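PDB 2PJZ: ABC transporter ATP-binding protein from Sulfolobus tokodaii, which probably binds and hydrolyses ATP as the nucleotide-binding subunit of a transporter, perhaps one for cobalt. Local coordinates for residues A[34-39]-A[186-191]; A[43-48]-A[52-57]; A[196-201]-A[252-257]. All coordinates share one frame; numbering follows the deposited sequence.

Contact 1 (A[34-39]-A[186-191])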
# COMPACT_ATOMS: atom_id res chain seq x y z
N ILE A 34 3.61 2.02 5.66
CA ILE A 34 2.88 0.82 5.28
C ILE A 34 1.56 0.79 6.03
O ILE A 34 1.51 1.06 7.23
CB ILE A 34 3.71 -0.46 5.60
CG1 ILE A 34 5.01 -0.46 4.79
CG2 ILE A 34 2.88 -1.75 5.30
CD1 ILE A 34 6.05 -1.46 5.32
N ILE A 35 0.48 0.49 5.33
CA ILE A 35 -0.79 0.39 6.01
C ILE A 35 -1.10 -1.10 5.97
O ILE A 35 -1.12 -1.68 4.88
CB ILE A 35 -1.91 1.19 5.29
CG1 ILE A 35 -1.62 2.70 5.40
CG2 ILE A 35 -3.29 0.84 5.89
CD1 ILE A 35 -2.72 3.57 4.70
N LEU A 36 -1.29 -1.68 7.16
CA LEU A 36 -1.53 -3.12 7.30
C LEU A 36 -2.96 -3.33 7.64
O LEU A 36 -3.49 -2.67 8.51
CB LEU A 36 -0.69 -3.73 8.46
CG LEU A 36 0.81 -3.69 8.34
CD1 LEU A 36 1.45 -4.14 9.68
CD2 LEU A 36 1.26 -4.58 7.14
N GLY A 37 -3.63 -4.21 6.94
CA GLY A 37 -5.03 -4.43 7.31
C GLY A 37 -5.45 -5.74 6.69
O GLY A 37 -4.93 -6.09 5.64
N PRO A 38 -6.40 -6.43 7.34
CA PRO A 38 -6.97 -7.64 6.75
C PRO A 38 -7.62 -7.39 5.41
O PRO A 38 -8.00 -6.25 5.09
CB PRO A 38 -8.01 -8.10 7.79
CG PRO A 38 -8.21 -6.98 8.70
CD PRO A 38 -6.97 -6.13 8.66
N ASN A 39 -7.75 -8.46 4.64
CA ASN A 39 -8.52 -8.40 3.42
C ASN A 39 -9.89 -7.87 3.81
O ASN A 39 -10.41 -8.19 4.89
CB ASN A 39 -8.57 -9.77 2.70
CG ASN A 39 -7.38 -9.98 1.76
OD1 ASN A 39 -6.77 -9.02 1.27
ND2 ASN A 39 -7.04 -11.25 1.50
N ASP A 186 4.54 -11.57 5.98
CA ASP A 186 5.83 -12.21 5.68
C ASP A 186 6.82 -11.29 4.95
O ASP A 186 7.99 -11.63 4.77
CB ASP A 186 5.61 -13.55 4.93
CG ASP A 186 5.01 -13.38 3.52
OD1 ASP A 186 4.72 -12.23 3.09
OD2 ASP A 186 4.82 -14.41 2.82
N MET A 187 6.34 -10.11 4.55
CA MET A 187 7.19 -9.18 3.84
C MET A 187 7.79 -8.08 4.71
O MET A 187 8.70 -7.37 4.28
CB MET A 187 6.44 -8.57 2.66
CG MET A 187 7.37 -8.43 1.49
SD MET A 187 7.53 -10.08 0.82
CE MET A 187 9.31 -10.27 0.67
N LEU A 188 7.29 -7.95 5.94
CA LEU A 188 7.69 -6.84 6.81
C LEU A 188 9.16 -6.83 7.20
O LEU A 188 9.70 -5.77 7.51
CB LEU A 188 6.81 -6.80 8.06
CG LEU A 188 5.33 -6.45 7.85
CD1 LEU A 188 4.58 -6.58 9.17
CD2 LEU A 188 5.15 -5.04 7.25
N ASN A 189 9.81 -8.01 7.17
CA ASN A 189 11.21 -8.15 7.57
C ASN A 189 12.14 -7.41 6.63
O ASN A 189 13.31 -7.19 6.95
CB ASN A 189 11.60 -9.62 7.60
CG ASN A 189 11.59 -10.23 6.23
OD1 ASN A 189 10.58 -10.80 5.79
ND2 ASN A 189 12.69 -10.06 5.50
N LEU A 190 11.64 -7.06 5.46
CA LEU A 190 12.43 -6.26 4.51
C LEU A 190 12.16 -4.76 4.69
O LEU A 190 12.77 -3.94 4.01
CB LEU A 190 12.11 -6.67 3.07
CG LEU A 190 12.74 -7.98 2.55
CD1 LEU A 190 12.28 -8.20 1.13
CD2 LEU A 190 14.27 -7.93 2.63
N TYR A 191 11.26 -4.41 5.61
CA TYR A 191 10.83 -3.03 5.76
C TYR A 191 10.96 -2.50 7.17
O TYR A 191 10.18 -1.64 7.58
CB TYR A 191 9.41 -2.84 5.21
CG TYR A 191 9.38 -2.98 3.72
CD1 TYR A 191 9.53 -1.87 2.89
CD2 TYR A 191 9.26 -4.24 3.12
CE1 TYR A 191 9.54 -2.00 1.50
CE2 TYR A 191 9.27 -4.38 1.75
CZ TYR A 191 9.40 -3.26 0.94
OH TYR A 191 9.40 -3.42 -0.42

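Contact 2 (A[43-48]-A[52-57]). With SO4 (sulfate ion), chain C; SO4 (sulfate ion), chain F.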
# COMPACT_ATOMS: atom_id res chain seq x y z
N LYS A 43 -8.37 -1.05 2.56
CA LYS A 43 -7.03 -0.51 2.23
C LYS A 43 -6.94 -0.07 0.78
O LYS A 43 -6.48 1.04 0.50
CB LYS A 43 -5.90 -1.54 2.51
CG LYS A 43 -5.87 -2.12 3.86
CD LYS A 43 -4.69 -3.13 4.02
CE LYS A 43 -4.60 -4.15 2.89
NZ LYS A 43 -5.71 -5.14 2.94
N THR A 44 -7.37 -0.94 -0.14
CA THR A 44 -7.24 -0.69 -1.55
C THR A 44 -8.17 0.47 -1.96
O THR A 44 -7.79 1.31 -2.77
CB THR A 44 -7.55 -1.95 -2.41
OG1 THR A 44 -6.59 -2.96 -2.11
CG2 THR A 44 -7.51 -1.63 -3.92
N THR A 45 -9.37 0.49 -1.37
CA THR A 45 -10.31 1.58 -1.59
C THR A 45 -9.70 2.92 -1.18
O THR A 45 -9.88 3.92 -1.86
CB THR A 45 -11.66 1.33 -0.86
OG1 THR A 45 -12.26 0.16 -1.42
CG2 THR A 45 -12.59 2.48 -1.08
N LEU A 46 -8.98 2.94 -0.07
CA LEU A 46 -8.29 4.17 0.37
C LEU A 46 -7.26 4.65 -0.66
O LEU A 46 -7.23 5.83 -1.02
CB LEU A 46 -7.63 3.92 1.72
CG LEU A 46 -7.57 4.96 2.84
CD1 LEU A 46 -8.89 5.66 3.05
CD2 LEU A 46 -7.19 4.18 4.14
N LEU A 47 -6.46 3.72 -1.18
CA LEU A 47 -5.51 4.06 -2.22
C LEU A 47 -6.18 4.54 -3.49
O LEU A 47 -5.67 5.44 -4.16
CB LEU A 47 -4.65 2.83 -2.53
CG LEU A 47 -3.14 2.99 -2.64
CD1 LEU A 47 -2.47 3.98 -1.60
CD2 LEU A 47 -2.53 1.58 -2.50
N ARG A 48 -7.32 3.93 -3.85
CA ARG A 48 -8.04 4.37 -5.04
C ARG A 48 -8.50 5.83 -4.87
O ARG A 48 -8.37 6.63 -5.79
CB ARG A 48 -9.20 3.40 -5.36
CG ARG A 48 -8.74 2.08 -6.03
CD ARG A 48 -9.87 1.04 -6.14
NE ARG A 48 -10.87 1.41 -7.14
CZ ARG A 48 -12.11 0.94 -7.19
NH1 ARG A 48 -12.57 0.07 -6.30
NH2 ARG A 48 -12.92 1.34 -8.16
N GLY A 52 -7.30 9.34 -7.08
CA GLY A 52 -8.23 10.10 -7.93
C GLY A 52 -9.22 9.17 -8.65
O GLY A 52 -9.80 9.54 -9.66
N LEU A 53 -9.40 7.97 -8.13
CA LEU A 53 -10.14 6.91 -8.86
C LEU A 53 -11.51 6.58 -8.24
O LEU A 53 -12.25 5.73 -8.77
CB LEU A 53 -9.29 5.63 -8.95
CG LEU A 53 -7.95 5.74 -9.72
CD1 LEU A 53 -7.01 4.58 -9.37
CD2 LEU A 53 -8.24 5.83 -11.20
N LEU A 54 -11.85 7.23 -7.13
CA LEU A 54 -13.13 6.96 -6.47
C LEU A 54 -13.56 8.19 -5.69
O LEU A 54 -12.70 8.88 -5.15
CB LEU A 54 -12.92 5.83 -5.48
CG LEU A 54 -13.71 4.53 -5.39
CD1 LEU A 54 -14.18 4.00 -6.73
CD2 LEU A 54 -12.84 3.51 -4.66
N PRO A 55 -14.87 8.46 -5.59
CA PRO A 55 -15.30 9.58 -4.75
C PRO A 55 -15.14 9.20 -3.27
O PRO A 55 -15.10 8.01 -2.92
CB PRO A 55 -16.78 9.74 -5.05
CG PRO A 55 -17.21 8.51 -5.75
CD PRO A 55 -16.00 7.78 -6.26
N TYR A 56 -15.09 10.23 -2.43
CA TYR A 56 -14.85 10.07 -0.99
C TYR A 56 -15.44 11.33 -0.33
O TYR A 56 -15.55 12.39 -0.97
CB TYR A 56 -13.31 9.97 -0.68
CG TYR A 56 -12.49 11.08 -1.31
CD1 TYR A 56 -12.18 12.22 -0.58
CD2 TYR A 56 -12.07 11.01 -2.66
CE1 TYR A 56 -11.45 13.30 -1.16
CE2 TYR A 56 -11.37 12.08 -3.25
CZ TYR A 56 -11.07 13.20 -2.50
OH TYR A 56 -10.39 14.26 -3.07
N SER A 57 -15.76 11.23 0.96
CA SER A 57 -16.07 12.44 1.73
C SER A 57 -14.78 12.94 2.41
O SER A 57 -13.79 12.17 2.52
CB SER A 57 -17.15 12.16 2.75
OG SER A 57 -16.73 11.17 3.68
S SO4 C . -8.75 -4.43 1.34
O1 SO4 C . -10.15 -3.95 1.21
O2 SO4 C . -7.96 -3.84 0.24
O3 SO4 C . -8.14 -4.03 2.60
O4 SO4 C . -8.68 -5.86 1.15
S SO4 F . -19.15 8.82 3.02
O1 SO4 F . -19.50 7.39 3.46
O2 SO4 F . -20.24 9.73 2.44
O3 SO4 F . -18.61 9.55 4.18
O4 SO4 F . -18.07 8.67 2.03
O HOH W 1 -12.89 3.84 -10.47

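Contact 3 (A[196-201]-A[252-257])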
# COMPACT_ATOMS: atom_id res chain seq x y z
N ALA A 196 4.67 1.78 10.11
CA ALA A 196 3.38 1.14 9.82
C ALA A 196 2.18 1.71 10.58
O ALA A 196 2.26 2.18 11.74
CB ALA A 196 3.47 -0.42 10.07
N TYR A 197 1.03 1.63 9.92
CA TYR A 197 -0.26 1.88 10.53
C TYR A 197 -1.11 0.62 10.32
O TYR A 197 -0.92 -0.10 9.37
CB TYR A 197 -0.96 3.03 9.81
CG TYR A 197 -0.27 4.36 10.02
CD1 TYR A 197 -0.77 5.25 10.96
CD2 TYR A 197 0.86 4.70 9.28
CE1 TYR A 197 -0.15 6.49 11.19
CE2 TYR A 197 1.50 5.94 9.49
CZ TYR A 197 0.96 6.83 10.45
OH TYR A 197 1.55 8.04 10.71
N PHE A 198 -2.02 0.37 11.25
CA PHE A 198 -3.03 -0.68 11.10
C PHE A 198 -4.37 -0.06 10.71
O PHE A 198 -4.80 0.91 11.33
CB PHE A 198 -3.23 -1.38 12.45
CG PHE A 198 -2.08 -2.25 12.84
CD1 PHE A 198 -2.06 -3.61 12.46
CD2 PHE A 198 -1.01 -1.72 13.55
CE1 PHE A 198 -0.99 -4.44 12.82
CE2 PHE A 198 0.07 -2.54 13.92
CZ PHE A 198 0.08 -3.90 13.55
N LEU A 199 -5.03 -0.62 9.71
CA LEU A 199 -6.43 -0.25 9.44
C LEU A 199 -7.27 -1.30 10.16
O LEU A 199 -7.48 -2.39 9.62
CB LEU A 199 -6.70 -0.24 7.93
CG LEU A 199 -8.05 0.32 7.41
CD1 LEU A 199 -8.33 1.75 7.89
CD2 LEU A 199 -8.04 0.25 5.93
N VAL A 200 -7.72 -0.96 11.37
CA VAL A 200 -8.60 -1.81 12.23
C VAL A 200 -9.41 -0.93 13.18
O VAL A 200 -9.05 0.20 13.43
CB VAL A 200 -7.81 -2.83 13.13
CG1 VAL A 200 -7.31 -3.99 12.29
CG2 VAL A 200 -6.67 -2.14 13.87
N GLY A 201 -10.50 -1.45 13.73
CA GLY A 201 -11.31 -0.65 14.65
C GLY A 201 -11.92 0.51 13.92
O GLY A 201 -12.08 1.62 14.46
N GLY A 252 0.99 -14.78 11.45
CA GLY A 252 0.50 -15.49 10.29
C GLY A 252 -0.52 -14.66 9.53
O GLY A 252 -0.35 -14.40 8.35
N SER A 253 -1.56 -14.20 10.22
CA SER A 253 -2.65 -13.45 9.57
C SER A 253 -3.15 -12.33 10.46
O SER A 253 -3.35 -12.53 11.66
CB SER A 253 -3.82 -14.39 9.23
OG SER A 253 -5.00 -13.62 9.00
N LEU A 254 -3.40 -11.16 9.87
CA LEU A 254 -3.94 -10.02 10.63
C LEU A 254 -5.32 -10.27 11.22
O LEU A 254 -5.69 -9.62 12.19
CB LEU A 254 -4.00 -8.75 9.76
CG LEU A 254 -2.63 -8.15 9.45
CD1 LEU A 254 -2.72 -7.29 8.16
CD2 LEU A 254 -2.12 -7.34 10.65
N ASN A 255 -6.09 -11.19 10.63
CA ASN A 255 -7.40 -11.48 11.19
C ASN A 255 -7.27 -12.06 12.60
O ASN A 255 -8.19 -11.95 13.40
CB ASN A 255 -8.25 -12.33 10.22
CG ASN A 255 -8.95 -11.47 9.14
OD1 ASN A 255 -8.80 -11.70 7.92
ND2 ASN A 255 -9.71 -10.46 9.58
N ARG A 256 -6.11 -12.59 12.93
CA ARG A 256 -5.88 -13.14 14.24
C ARG A 256 -5.81 -12.10 15.36
O ARG A 256 -5.94 -12.43 16.53
CB ARG A 256 -4.71 -14.13 14.21
CG ARG A 256 -4.94 -15.14 13.07
CD ARG A 256 -4.54 -16.57 13.37
NE ARG A 256 -4.82 -17.40 12.20
CZ ARG A 256 -3.89 -17.85 11.37
NH1 ARG A 256 -2.61 -17.55 11.60
NH2 ARG A 256 -4.21 -18.61 10.33
N ILE A 257 -5.67 -10.82 14.99
CA ILE A 257 -5.84 -9.74 15.95
C ILE A 257 -7.24 -9.75 16.57
O ILE A 257 -7.41 -9.49 17.77
CB ILE A 257 -5.58 -8.35 15.30
CG1 ILE A 257 -4.13 -8.25 14.79
CG2 ILE A 257 -5.87 -7.25 16.28
CD1 ILE A 257 -3.83 -6.89 14.04

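Contact 1 (A[34-39]-A[186-191])
Leu36 and Leu188 meet tip to tip, and Ile34 runs into the base of Tyr191; all of the contact between 34-39 and 186-191 is apolar. In the leucine pair both methyls of each residue take part: Leu36 CD2 lies 3.9 Å from Leu188 CD2, and Leu36 CD1 lies 4.0 Å from Leu188 CD1. Ile34 contributes chiefly its terminal methyl. With CG1 anti to the carbonyl carbon (chi1 -62°) and the chain extended beyond it, CD1 is carried to 3.6 Å from Tyr191 CB, the two side chains crossing at about a right angle. The same methyl is 4.2 Å from Leu188 CD2, so Leu188 CD2 touches both strand residues.

Hydrogen bonding shapes the partner segment without crossing the contact. Tyr191 N donates to Leu188 O (2.8 Å) and Leu190 N to Met187 O (3.2 Å), i to i+3 bonds that bring the methyls of Leu188 and the CB of Tyr191 to the same strand. The phenol end of Tyr191 is held by Ser168 of helix 161-173, so this residue links strand to helix.

Strand 32-36 runs between 177-182 and 195-200 in the mixed sheet of the P-loop NTPase core. The 186-191 turn packs on one face of this sheet, against helix 161-173, while Leu36 and Leu188 also meet helix 210-214.

Contact 2 (A[43-48]-A[52-57])
Arg48 turns at chi3 (72°) after an extended chi2, and this bend lays its guanidinium over the methyls of Leu54; this holds for the conformer described, one of two modelled, and is less certain for that. Leu54 CD2 sits 3.6 Å above the guanidinium plane, over its centre, while Leu54 CD1 covers the same group nearer its end, 3.3 Å from Arg48 NH2. Leu54 CD2 also touches Thr45 CG2 at 3.7 Å, the methyl that lies anti to the backbone N of Thr45.

The main chain closes helix 43-50 in a Schellman motif, with Gly52 at positive phi (85°). Leu53 N donates to Arg48 O at 2.9 Å, its N-H...O angle 156° and the donor tilted from the carbonyl plane. A water receives a weak bond from Arg48 NH2 at the guanidinium edge and donates to Leu53 O.

At the other end of the helix, Lys43 and Thr44 grip a sulfate, probably from the crystallisation liquor: Lys43 NZ reaches sulfate O3 at 2.7 Å, and Thr44 N donates to sulfate O2. This is consistent with the phosphate site of a Walker A motif.

In this conformer leucine methyls cover one guanidinium face while Glu82 pairs with NE, so apolar cover probably adjoins a charge balanced by the salt bridge.

Contact 3 (A[196-201]-A[252-257])
Phe198 points from strand 195-200 at Leu254 and Ile257, where the chain enters helix 256-260. From CB the ring carbon CG swings anti to the carbonyl carbon (chi1 -72°), sending the ring toward the helix start. CG is followed by CD1, which comes within 4.0 Å of Ile257 CD1 and 4.1 Å of Leu254 CD2. Farther out, CE1 makes the closest approaches, 3.8 Å to Leu254 CD2 and 3.9 Å to Ile257 CD1. The CD1-CE1 side of the ring thus takes both methyls: Leu254 CD2 lies at the edge, in the plane of the ring, whereas Ile257 CD1 comes in obliquely.

The two aliphatic residues are set side by side by their backbone. A type I turn runs from Ser253 to Arg256, Ser253 OG accepts from Asn255 N at 3.1 Å as a capping bond, and Ile257 N donates to Leu254 O at 3.0 Å.

Phe198 also touches Leu36 of the neighbouring strand and Leu228 and Leu230 of strand 228-232, so the ring lies between the mixed sheet of the P-loop NTPase core and the C-terminal part of the chain. Replacing it with an alanine would probably leave Leu254 CD2 and Ile257 CD1 without the ring they pack on and open a gap beside strand 195-200. No polar bond crosses between the segments: the join rests on shape and exclusion of water, and the hydrogen bonds stay within each side, along the sheet and in the turn and helix start.

How the contacts relate
Contacts 1 and 3, with centres about 9 Å apart, share the mixed sheet: strands 32-36 and 195-200 are neighbours, Leu36 N lying 2.7 Å from Tyr197 O in a probable hydrogen bond. Leu254 of contact 3 reaches the start of the probable Walker A loop, its CD1 3.4 Å from Gly37 N. Contact 2 lies about 20 Å from both centres, yet the same loop joins it to contact 1, because Lys43 NZ is 3.0 Å from Gly37 O, also a probable hydrogen bond. The sulfate held by Lys43 and Thr44, and by Gly40, Ser41 and Gly42, marks the likely nucleotide phosphate position beside this junction.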